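Local coordinates for protein tyrosyl-tRNA synthetase (Aeropyrum pernix, PDB 2CYA) that probably catalyses the attachment of tyrosine to its cognate tRNA, activating the amino acid with ATP to Tyr-AMP before transferring it to the acceptor end, at residues 135-138 with 139-143; 95-98 with 99-103; 255-258 with 259-263; 24-27 with 28-32. One frame throughout, in Å; residues are numbered along the deposited sequence.

Interaction 1 of 4, residues 135-138 with 139-143; sequences KRAS and LARVR
Ser138 O accepts from Val142 N at 2.9 Å, the first i to i+4 bond of helix 139-143, where an extended Ala137 and a Ser138 of loop conformation lead the chain into helical Leu139. Ser138 itself is the N-cap: its OG takes the N-H of Arg141 at 2.7 Å in a nearly straight bond, 168° at the hydrogen. The hydroxyl is swung between the backbone N and the carbonyl carbon (chi1 72°), which turns it back over the first turn. There Ser138 OG also packs against two helix residues, 3.3 Å from Arg141 CB and 3.5 Å from Ala140 CB. One residue earlier, the methyl of Ala137 meets Val142 CG2 at 3.7 Å, and the same CG2 lies 3.3 Å from Ser138 O. Arg141 brings only the root of its side chain here; its chain bends at chi2 and carries the guanidinium off to a salt bridge with Asp196. Val142 continues onto Leu167 of helix 161-175, which also carries residues predicted to bind tyrosine, while Glu155 of the second subunit packs on Ser138, Leu139 and Ala140. With OG gone, as with an alanine here, the N-H of Arg141 would probably be left without its capping acceptor and the start of the helix less well defined. The cap thus pairs a side-chain oxygen with an amide that no preceding helical carbonyl can serve, and the small apolar contact beside it joins the incoming loop to the helix within the dimer interface.

Interaction 2 of 4, residues 95-98 with 99-103; sequences ARIV and RRVME
Ala95 O receives the N-H of Arg99 at 3.1 Å, one of four successive i to i+4 bonds in the middle of helix 88-104, part of the class I synthetase catalytic domain. The side chain of Arg99 turns back along the helix, so that Ala95 O and Arg96 CA both lie over one face of its guanidinium, offset toward the rim. Next in sequence, Arg96 runs its CG past this group, 3.9 Å from Arg99 NH1; the two guanidinium planes are 48° apart, with the charged ends separated. Arg99 finds its opposite charge in Glu73, through NE. A leucine in place of Arg99 would probably leave Glu73 without its cationic mate and lose the flat group that lies over Ala95 O and Arg96 CA. Ile97 then gives its carbonyl to Val101 N at 2.8 Å and its CG2 methyl to Val101 CG2 at 4.0 Å, and it also packs on Met351 and Ile358 of helix 349-360. Val98 faces Trp52 and Met56 of helix 51-64, Trp52 being a probable ATP-binding residue, which puts this side of the helix next to the probable ATP site. Holding CG1 anti to the backbone N (chi1 163°), Val98 directs that methyl along the helix to the thioether of Met102, whose SD rests 3.9 Å from Val98 CG1.

Interaction 3 of 4, residues 255-258 with 259-263; sequences DDIR and RKIRK
Asp256 and Arg259 run side by side in the same direction from helix 254-262, forming an i to i+3 salt bridge with carboxylate and guanidinium planes 65° apart. With the planes so turned, the two groups do not meet as a flat two-pronged pair; the link is Asp256 OD2 to Arg259 NH1, modelled 2.4 Å apart, too short to be taken at face value. Arg259 CG, anti to the backbone N (chi1 179°), first leads forward; the bend at chi3 (-39°) brings the guanidinium back, one face over Asp256 CA. At its edge, in plane, a water accepts from Arg259 NE at 2.9 Å and donates to Asp255 OD1 at 2.8 Å. On another side of the helix, Ile257 and Ile261 also lie side by side, Ile257 CG2 4.1 Å from Ile261 CG1, and pack against helix 323-346. Arg262 turns a guanidinium face to Arg258 O, whereas Arg258 itself pairs with Glu332. Lys260 extends inward to Asp252 and the carbonyls of Pro244 and Ala247, its side chain about 8 Å from that of His49, a probable ATP-binding residue. Asp256 and Glu245 pair with Arg259 directly and Asp255 through a water, which would probably favour its positive charge.

Interaction 4 of 4, residues 24-27 with 28-32; sequences EELK and GLLAS. With SO4 (sulfate ion), chain B.
Leu30 N bonds to Leu26 O at 2.8 Å, nearly straight at 168° on the hydrogen, within helix 23-32, an amphipathic helix whose i to i+4 bonds link residues 24-27 to 28-31. Gly28 N likewise reaches Glu24 O at 2.8 Å. Leu26 and Leu30, one turn apart, supply the main apolar contact, their side chains crossing at an angle. Leu26 holds CG anti to its own backbone N (chi1 177°), which tips the isobutyl group along the helix toward Leu30, and its CD1 lies 4.0 Å from Leu30 CG. Both leucines face helix 5-14, Leu26 against Phe10 and Ile13, Leu30 against Val6 and Arg9. Leu29 goes instead to Val207 of strand 207-211, its CB passing 3.4 Å from Leu26 O. Further along the chain, Leu29 O is gripped twice from the same face of its carbonyl plane, by Ser32 OG at 2.7 Å and by Ser32 N at 3.3 Å. Of the charged residues, Glu25 forms a salt bridge with Arg195 and Lys27 a cation-pi contact with Phe10. At the amino end a sulfate, probably from the crystallisation liquor, accepts from the backbone of Glu23 and Glu24, as anions commonly do at helix N-termini; its O4 stands 3.1 Å from Glu24 N.

How the interactions relate
All four contacts are local, each within one helix or at its start, and none touches another. Interaction 2 is the most buried, about 13 Å from the chain's centre, and combines apolar side chains beside the probable ATP site with an arginine laid over its own backbone. Interactions 3 and 4 are partly buried helices with an apolar side against a neighbouring helix and charged groups mostly on the other sides, although Lys260 of interaction 3 is buried; only interaction 3 builds a salt bridge between its own two segments. Interaction 1 differs in being a helix start, held by a side-chain cap, and it alone borders the second subunit. It lies across the chain's centre from interaction 3.

Interaction 1 of 4, residues 135-138 with 139-143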
loop_
_atom_site.group_PDB
_atom_site.type_symbol
_atom_site.label_atom_id
_atom_site.label_comp_id
_atom_site.label_asym_id
_atom_site.label_seq_id
_atom_site.Cartn_x
_atom_site.Cartn_y
_atom_site.Cartn_z
ATOM N N LYS A 135 2.119 8.459 -4.809
ATOM C CA LYS A 135 2.849 8.990 -5.959
ATOM C C LYS A 135 3.204 10.459 -5.784
ATOM O O LYS A 135 4.101 10.971 -6.455
ATOM C CB LYS A 135 2.027 8.825 -7.242
ATOM C CG LYS A 135 1.881 7.385 -7.706
ATOM C CD LYS A 135 1.026 7.255 -8.971
ATOM C CE LYS A 135 1.609 8.025 -10.162
ATOM N NZ LYS A 135 2.992 7.588 -10.490
ATOM N N ARG A 136 2.504 11.129 -4.874
ATOM C CA ARG A 136 2.728 12.545 -4.636
ATOM C C ARG A 136 3.489 12.869 -3.366
ATOM O O ARG A 136 3.454 14.010 -2.901
ATOM C CB ARG A 136 1.398 13.280 -4.612
ATOM C CG ARG A 136 1.182 14.168 -5.796
ATOM C CD ARG A 136 0.174 13.605 -6.753
ATOM N NE ARG A 136 0.684 13.672 -8.114
ATOM C CZ ARG A 136 -0.057 13.491 -9.201
ATOM N NH1 ARG A 136 -1.360 13.238 -9.089
ATOM N NH2 ARG A 136 0.510 13.547 -10.400
ATOM N N ALA A 137 4.169 11.881 -2.797
ATOM C CA ALA A 137 4.926 12.118 -1.582
ATOM C C ALA A 137 6.159 11.233 -1.528
ATOM O O ALA A 137 6.063 10.001 -1.504
ATOM C CB ALA A 137 4.058 11.872 -0.365
ATOM N N SER A 138 7.321 11.878 -1.496
ATOM C CA SER A 138 8.598 11.178 -1.453
ATOM C C SER A 138 8.697 10.269 -0.238
ATOM O O SER A 138 7.949 10.421 0.725
ATOM C CB SER A 138 9.750 12.193 -1.434
ATOM O OG SER A 138 9.828 12.861 -0.186
ATOM N N LEU A 139 9.619 9.314 -0.288
ATOM C CA LEU A 139 9.807 8.404 0.831
ATOM C C LEU A 139 10.269 9.253 2.011
ATOM O O LEU A 139 10.054 8.898 3.176
ATOM C CB LEU A 139 10.864 7.345 0.489
ATOM C CG LEU A 139 11.150 6.251 1.531
ATOM C CD1 LEU A 139 11.906 5.091 0.882
ATOM C CD2 LEU A 139 11.966 6.822 2.675
ATOM N N ALA A 140 10.910 10.377 1.698
ATOM C CA ALA A 140 11.393 11.287 2.730
ATOM C C ALA A 140 10.192 12.014 3.332
ATOM O O ALA A 140 10.013 12.025 4.551
ATOM C CB ALA A 140 12.388 12.295 2.136
ATOM N N ARG A 141 9.366 12.612 2.477
ATOM C CA ARG A 141 8.187 13.322 2.966
ATOM C C ARG A 141 7.362 12.384 3.846
ATOM O O ARG A 141 6.958 12.753 4.946
ATOM C CB ARG A 141 7.333 13.838 1.801
ATOM C CG ARG A 141 6.057 14.561 2.248
ATOM C CD ARG A 141 6.389 15.844 3.000
ATOM N NE ARG A 141 5.243 16.421 3.710
ATOM C CZ ARG A 141 4.803 15.998 4.893
ATOM N NH1 ARG A 141 5.398 14.982 5.506
ATOM N NH2 ARG A 141 3.796 16.621 5.489
ATOM N N VAL A 142 7.139 11.163 3.365
ATOM C CA VAL A 142 6.368 10.172 4.110
ATOM C C VAL A 142 7.099 9.720 5.359
ATOM O O VAL A 142 6.482 9.387 6.364
ATOM C CB VAL A 142 6.069 8.911 3.255
ATOM C CG1 VAL A 142 5.421 7.835 4.120
ATOM C CG2 VAL A 142 5.154 9.274 2.091
ATOM N N ARG A 143 8.421 9.709 5.304
ATOM C CA ARG A 143 9.186 9.271 6.459
ATOM C C ARG A 143 9.160 10.308 7.576
ATOM O O ARG A 143 9.210 9.956 8.755
ATOM C CB ARG A 143 10.628 8.955 6.056
ATOM C CG ARG A 143 11.329 7.999 7.007
ATOM C CD ARG A 143 12.587 7.421 6.379
ATOM N NE ARG A 143 13.266 6.486 7.269
ATOM C CZ ARG A 143 14.375 5.828 6.950
ATOM N NH1 ARG A 143 14.933 6.002 5.755
ATOM N NH2 ARG A 143 14.926 4.990 7.820
#

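Interaction 2 of 4, residues 95-98 with 99-103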
loop_
_atom_site.group_PDB
_atom_site.type_symbol
_atom_site.label_atom_id
_atom_site.label_comp_id
_atom_site.label_asym_id
_atom_site.label_seq_id
_atom_site.Cartn_x
_atom_site.Cartn_y
_atom_site.Cartn_z
ATOM N N ALA A 95 -13.755 -1.981 19.523
ATOM C CA ALA A 95 -14.554 -0.948 18.845
ATOM C C ALA A 95 -16.019 -0.969 19.305
ATOM O O ALA A 95 -16.655 0.087 19.435
ATOM C CB ALA A 95 -14.480 -1.129 17.320
ATOM N N ARG A 96 -16.569 -2.159 19.543
ATOM C CA ARG A 96 -17.957 -2.234 20.011
ATOM C C ARG A 96 -18.039 -1.594 21.403
ATOM O O ARG A 96 -19.015 -0.943 21.742
ATOM C CB ARG A 96 -18.441 -3.677 20.099
ATOM C CG ARG A 96 -18.509 -4.394 18.771
ATOM C CD ARG A 96 -19.458 -5.587 18.886
ATOM N NE ARG A 96 -18.948 -6.612 19.792
ATOM C CZ ARG A 96 -17.988 -7.478 19.477
ATOM N NH1 ARG A 96 -17.427 -7.451 18.266
ATOM N NH2 ARG A 96 -17.584 -8.368 20.381
ATOM N N ILE A 97 -16.999 -1.771 22.202
ATOM C CA ILE A 97 -16.979 -1.185 23.531
ATOM C C ILE A 97 -16.890 0.343 23.430
ATOM O O ILE A 97 -17.582 1.065 24.148
ATOM C CB ILE A 97 -15.810 -1.756 24.349
ATOM C CG1 ILE A 97 -16.076 -3.243 24.617
ATOM C CG2 ILE A 97 -15.671 -1.014 25.681
ATOM C CD1 ILE A 97 -14.957 -3.966 25.353
ATOM N N VAL A 98 -16.052 0.839 22.531
ATOM C CA VAL A 98 -15.925 2.274 22.338
ATOM C C VAL A 98 -17.291 2.880 21.982
ATOM O O VAL A 98 -17.643 3.941 22.500
ATOM C CB VAL A 98 -14.863 2.584 21.236
ATOM C CG1 VAL A 98 -14.998 4.029 20.721
ATOM C CG2 VAL A 98 -13.449 2.350 21.828
ATOM N N ARG A 99 -18.072 2.221 21.119
ATOM C CA ARG A 99 -19.381 2.780 20.773
ATOM C C ARG A 99 -20.271 2.906 22.004
ATOM O O ARG A 99 -20.987 3.900 22.165
ATOM C CB ARG A 99 -20.120 1.931 19.737
ATOM C CG ARG A 99 -19.635 2.119 18.328
ATOM C CD ARG A 99 -20.467 1.333 17.327
ATOM N NE ARG A 99 -19.598 0.446 16.556
ATOM C CZ ARG A 99 -19.674 -0.884 16.559
ATOM N NH1 ARG A 99 -20.596 -1.509 17.285
ATOM N NH2 ARG A 99 -18.793 -1.592 15.866
ATOM N N ARG A 100 -20.226 1.888 22.857
ATOM C CA ARG A 100 -21.041 1.880 24.064
ATOM C C ARG A 100 -20.568 2.945 25.031
ATOM O O ARG A 100 -21.376 3.595 25.689
ATOM C CB ARG A 100 -20.987 0.505 24.739
ATOM C CG ARG A 100 -21.795 0.396 26.030
ATOM C CD ARG A 100 -23.247 0.780 25.826
ATOM N NE ARG A 100 -23.863 0.002 24.757
ATOM C CZ ARG A 100 -24.103 -1.300 24.828
ATOM N NH1 ARG A 100 -23.783 -1.972 25.929
ATOM N NH2 ARG A 100 -24.638 -1.935 23.790
ATOM N N VAL A 101 -19.255 3.109 25.121
ATOM C CA VAL A 101 -18.681 4.106 26.007
ATOM C C VAL A 101 -19.083 5.499 25.538
ATOM O O VAL A 101 -19.452 6.350 26.352
ATOM C CB VAL A 101 -17.143 4.025 26.021
ATOM C CG1 VAL A 101 -16.564 5.278 26.699
ATOM C CG2 VAL A 101 -16.679 2.746 26.757
ATOM N N MET A 102 -19.010 5.740 24.229
ATOM C CA MET A 102 -19.360 7.051 23.702
ATOM C C MET A 102 -20.804 7.427 24.016
ATOM O O MET A 102 -21.081 8.559 24.394
ATOM C CB MET A 102 -19.115 7.123 22.189
ATOM C CG MET A 102 -17.637 7.178 21.831
ATOM S SD MET A 102 -17.345 7.123 20.060
ATOM C CE MET A 102 -17.864 8.818 19.540
ATOM N N GLU A 103 -21.710 6.473 23.853
ATOM C CA GLU A 103 -23.120 6.689 24.123
ATOM C C GLU A 103 -23.320 7.000 25.601
ATOM O O GLU A 103 -23.912 8.020 25.964
ATOM C CB GLU A 103 -23.913 5.434 23.737
ATOM C CG GLU A 103 -25.335 5.378 24.296
ATOM C CD GLU A 103 -26.150 4.219 23.717
ATOM O OE1 GLU A 103 -26.986 4.468 22.835
ATOM O OE2 GLU A 103 -25.946 3.060 24.134
#

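Interaction 3 of 4, residues 255-258 with 259-263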
loop_
_atom_site.group_PDB
_atom_site.type_symbol
_atom_site.label_atom_id
_atom_site.label_comp_id
_atom_site.label_asym_id
_atom_site.label_seq_id
_atom_site.Cartn_x
_atom_site.Cartn_y
_atom_site.Cartn_z
ATOM N N ASP A 255 -12.205 1.858 43.718
ATOM C CA ASP A 255 -10.976 1.721 44.504
ATOM C C ASP A 255 -9.728 1.813 43.612
ATOM O O ASP A 255 -8.732 2.419 44.002
ATOM C CB ASP A 255 -10.975 0.407 45.267
ATOM C CG ASP A 255 -9.790 0.286 46.217
ATOM O OD1 ASP A 255 -9.034 -0.705 46.109
ATOM O OD2 ASP A 255 -9.622 1.178 47.076
ATOM N N ASP A 256 -9.788 1.224 42.417
ATOM C CA ASP A 256 -8.662 1.290 41.471
ATOM C C ASP A 256 -8.409 2.763 41.124
ATOM O O ASP A 256 -7.261 3.213 41.066
ATOM C CB ASP A 256 -8.990 0.544 40.176
ATOM C CG ASP A 256 -8.930 -0.962 40.321
ATOM O OD1 ASP A 256 -9.524 -1.657 39.466
ATOM O OD2 ASP A 256 -8.291 -1.454 41.269
ATOM N N ILE A 257 -9.487 3.510 40.878
ATOM C CA ILE A 257 -9.354 4.924 40.546
ATOM C C ILE A 257 -8.742 5.734 41.705
ATOM O O ILE A 257 -7.913 6.614 41.486
ATOM C CB ILE A 257 -10.727 5.525 40.141
ATOM C CG1 ILE A 257 -11.206 4.883 38.835
ATOM C CG2 ILE A 257 -10.617 7.031 39.937
ATOM C CD1 ILE A 257 -12.588 5.351 38.391
ATOM N N ARG A 258 -9.170 5.459 42.933
ATOM C CA ARG A 258 -8.625 6.155 44.096
ATOM C C ARG A 258 -7.124 5.873 44.254
ATOM O O ARG A 258 -6.340 6.779 44.564
ATOM C CB ARG A 258 -9.353 5.713 45.367
ATOM C CG ARG A 258 -10.644 6.457 45.623
ATOM C CD ARG A 258 -11.403 5.880 46.790
ATOM N NE ARG A 258 -12.763 6.417 46.796
ATOM C CZ ARG A 258 -13.867 5.677 46.825
ATOM N NH1 ARG A 258 -15.045 6.276 46.816
ATOM N NH2 ARG A 258 -13.797 4.352 46.885
ATOM N N ARG A 259 -6.735 4.617 44.036
ATOM C CA ARG A 259 -5.333 4.220 44.162
ATOM C C ARG A 259 -4.479 4.885 43.085
ATOM O O ARG A 259 -3.489 5.557 43.389
ATOM C CB ARG A 259 -5.184 2.698 44.042
ATOM C CG ARG A 259 -3.734 2.192 44.148
ATOM C CD ARG A 259 -3.566 0.905 43.351
ATOM N NE ARG A 259 -4.747 0.064 43.517
ATOM C CZ ARG A 259 -5.386 -0.567 42.533
ATOM N NH1 ARG A 259 -6.457 -1.294 42.823
ATOM N NH2 ARG A 259 -4.968 -0.479 41.278
ATOM N N LYS A 260 -4.874 4.698 41.827
ATOM C CA LYS A 260 -4.139 5.268 40.704
ATOM C C LYS A 260 -3.997 6.777 40.792
ATOM O O LYS A 260 -2.939 7.315 40.485
ATOM C CB LYS A 260 -4.803 4.880 39.380
ATOM C CG LYS A 260 -4.730 3.393 39.079
ATOM C CD LYS A 260 -5.399 3.075 37.738
ATOM C CE LYS A 260 -5.409 1.589 37.448
ATOM N NZ LYS A 260 -5.886 1.356 36.050
ATOM N N ILE A 261 -5.052 7.471 41.199
ATOM C CA ILE A 261 -4.966 8.924 41.308
ATOM C C ILE A 261 -4.107 9.337 42.518
ATOM O O ILE A 261 -3.302 10.266 42.438
ATOM C CB ILE A 261 -6.371 9.546 41.432
ATOM C CG1 ILE A 261 -7.165 9.283 40.141
ATOM C CG2 ILE A 261 -6.261 11.031 41.729
ATOM C CD1 ILE A 261 -6.500 9.796 38.877
ATOM N N ARG A 262 -4.277 8.637 43.633
ATOM C CA ARG A 262 -3.512 8.925 44.843
ATOM C C ARG A 262 -2.000 8.827 44.562
ATOM O O ARG A 262 -1.226 9.661 45.006
ATOM C CB ARG A 262 -3.925 7.946 45.952
ATOM C CG ARG A 262 -3.258 8.163 47.309
ATOM C CD ARG A 262 -3.923 7.301 48.394
ATOM N NE ARG A 262 -3.836 5.873 48.096
ATOM C CZ ARG A 262 -4.881 5.063 47.943
ATOM N NH1 ARG A 262 -6.123 5.523 48.062
ATOM N NH2 ARG A 262 -4.681 3.781 47.657
ATOM N N LYS A 263 -1.600 7.822 43.796
ATOM C CA LYS A 263 -0.195 7.615 43.449
ATOM C C LYS A 263 0.290 8.453 42.258
ATOM O O LYS A 263 1.470 8.417 41.907
ATOM C CB LYS A 263 0.034 6.140 43.112
ATOM C CG LYS A 263 -0.182 5.169 44.266
ATOM C CD LYS A 263 0.060 3.744 43.787
ATOM C CE LYS A 263 0.127 2.758 44.951
ATOM N NZ LYS A 263 0.355 1.353 44.482
HETATM O O HOH W 1 -6.259 -0.265 45.940
#

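Interaction 4 of 4, residues 24-27 with 28-32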
loop_
_atom_site.group_PDB
_atom_site.type_symbol
_atom_site.label_atom_id
_atom_site.label_comp_id
_atom_site.label_asym_id
_atom_site.label_seq_id
_atom_site.Cartn_x
_atom_site.Cartn_y
_atom_site.Cartn_z
ATOM N N GLU A 24 -8.645 30.320 10.395
ATOM C CA GLU A 24 -9.279 31.093 9.338
ATOM C C GLU A 24 -9.935 30.150 8.351
ATOM O O GLU A 24 -11.039 30.414 7.869
ATOM C CB GLU A 24 -8.273 32.001 8.629
ATOM C CG GLU A 24 -8.951 32.950 7.649
ATOM C CD GLU A 24 -10.185 33.656 8.242
ATOM O OE1 GLU A 24 -10.040 34.425 9.232
ATOM O OE2 GLU A 24 -11.303 33.435 7.712
ATOM N N GLU A 25 -9.269 29.039 8.048
ATOM C CA GLU A 25 -9.866 28.080 7.129
ATOM C C GLU A 25 -11.186 27.551 7.702
ATOM O O GLU A 25 -12.178 27.486 6.984
ATOM C CB GLU A 25 -8.918 26.913 6.873
ATOM C CG GLU A 25 -7.731 27.233 5.962
ATOM C CD GLU A 25 -6.733 26.092 5.957
ATOM O OE1 GLU A 25 -7.135 24.971 6.319
ATOM O OE2 GLU A 25 -5.562 26.304 5.604
ATOM N N LEU A 26 -11.197 27.176 8.985
ATOM C CA LEU A 26 -12.427 26.669 9.609
ATOM C C LEU A 26 -13.506 27.736 9.568
ATOM O O LEU A 26 -14.658 27.447 9.255
ATOM C CB LEU A 26 -12.186 26.250 11.078
ATOM C CG LEU A 26 -13.435 25.782 11.840
ATOM C CD1 LEU A 26 -14.142 24.633 11.111
ATOM C CD2 LEU A 26 -13.028 25.335 13.233
ATOM N N LYS A 27 -13.138 28.975 9.874
ATOM C CA LYS A 27 -14.131 30.045 9.839
ATOM C C LYS A 27 -14.672 30.234 8.430
ATOM O O LYS A 27 -15.855 30.525 8.247
ATOM C CB LYS A 27 -13.537 31.352 10.383
ATOM C CG LYS A 27 -13.353 31.326 11.897
ATOM C CD LYS A 27 -12.580 32.525 12.416
ATOM C CE LYS A 27 -12.452 32.485 13.933
ATOM N NZ LYS A 27 -11.685 33.646 14.479
ATOM N N GLY A 28 -13.814 30.045 7.426
ATOM C CA GLY A 28 -14.277 30.182 6.054
ATOM C C GLY A 28 -15.256 29.065 5.739
ATOM O O GLY A 28 -16.245 29.268 5.030
ATOM N N LEU A 29 -14.990 27.871 6.264
ATOM C CA LEU A 29 -15.887 26.732 6.035
ATOM C C LEU A 29 -17.214 26.992 6.748
ATOM O O LEU A 29 -18.307 26.794 6.191
ATOM C CB LEU A 29 -15.271 25.427 6.576
ATOM C CG LEU A 29 -14.219 24.713 5.722
ATOM C CD1 LEU A 29 -13.638 23.504 6.493
ATOM C CD2 LEU A 29 -14.881 24.255 4.406
ATOM N N LEU A 30 -17.122 27.429 7.995
ATOM C CA LEU A 30 -18.346 27.712 8.741
ATOM C C LEU A 30 -19.167 28.794 8.053
ATOM O O LEU A 30 -20.388 28.689 7.960
ATOM C CB LEU A 30 -18.011 28.141 10.176
ATOM C CG LEU A 30 -17.334 27.050 11.013
ATOM C CD1 LEU A 30 -16.824 27.632 12.313
ATOM C CD2 LEU A 30 -18.341 25.921 11.261
ATOM N N ALA A 31 -18.496 29.817 7.547
ATOM C CA ALA A 31 -19.196 30.924 6.890
ATOM C C ALA A 31 -19.881 30.594 5.570
ATOM O O ALA A 31 -20.831 31.284 5.186
ATOM C CB ALA A 31 -18.239 32.107 6.684
ATOM N N SER A 32 -19.420 29.553 4.874
ATOM C CA SER A 32 -19.995 29.186 3.577
ATOM C C SER A 32 -21.422 28.645 3.660
ATOM O O SER A 32 -22.168 28.683 2.684
ATOM C CB SER A 32 -19.094 28.161 2.868
ATOM O OG SER A 32 -19.017 26.941 3.581
HETATM S S SO4 B . -4.808 30.353 12.143
HETATM O O1 SO4 B . -4.635 31.460 13.187
HETATM O O2 SO4 B . -3.469 30.231 11.413
HETATM O O3 SO4 B . -5.010 29.137 12.852
HETATM O O4 SO4 B . -5.713 30.887 11.175
#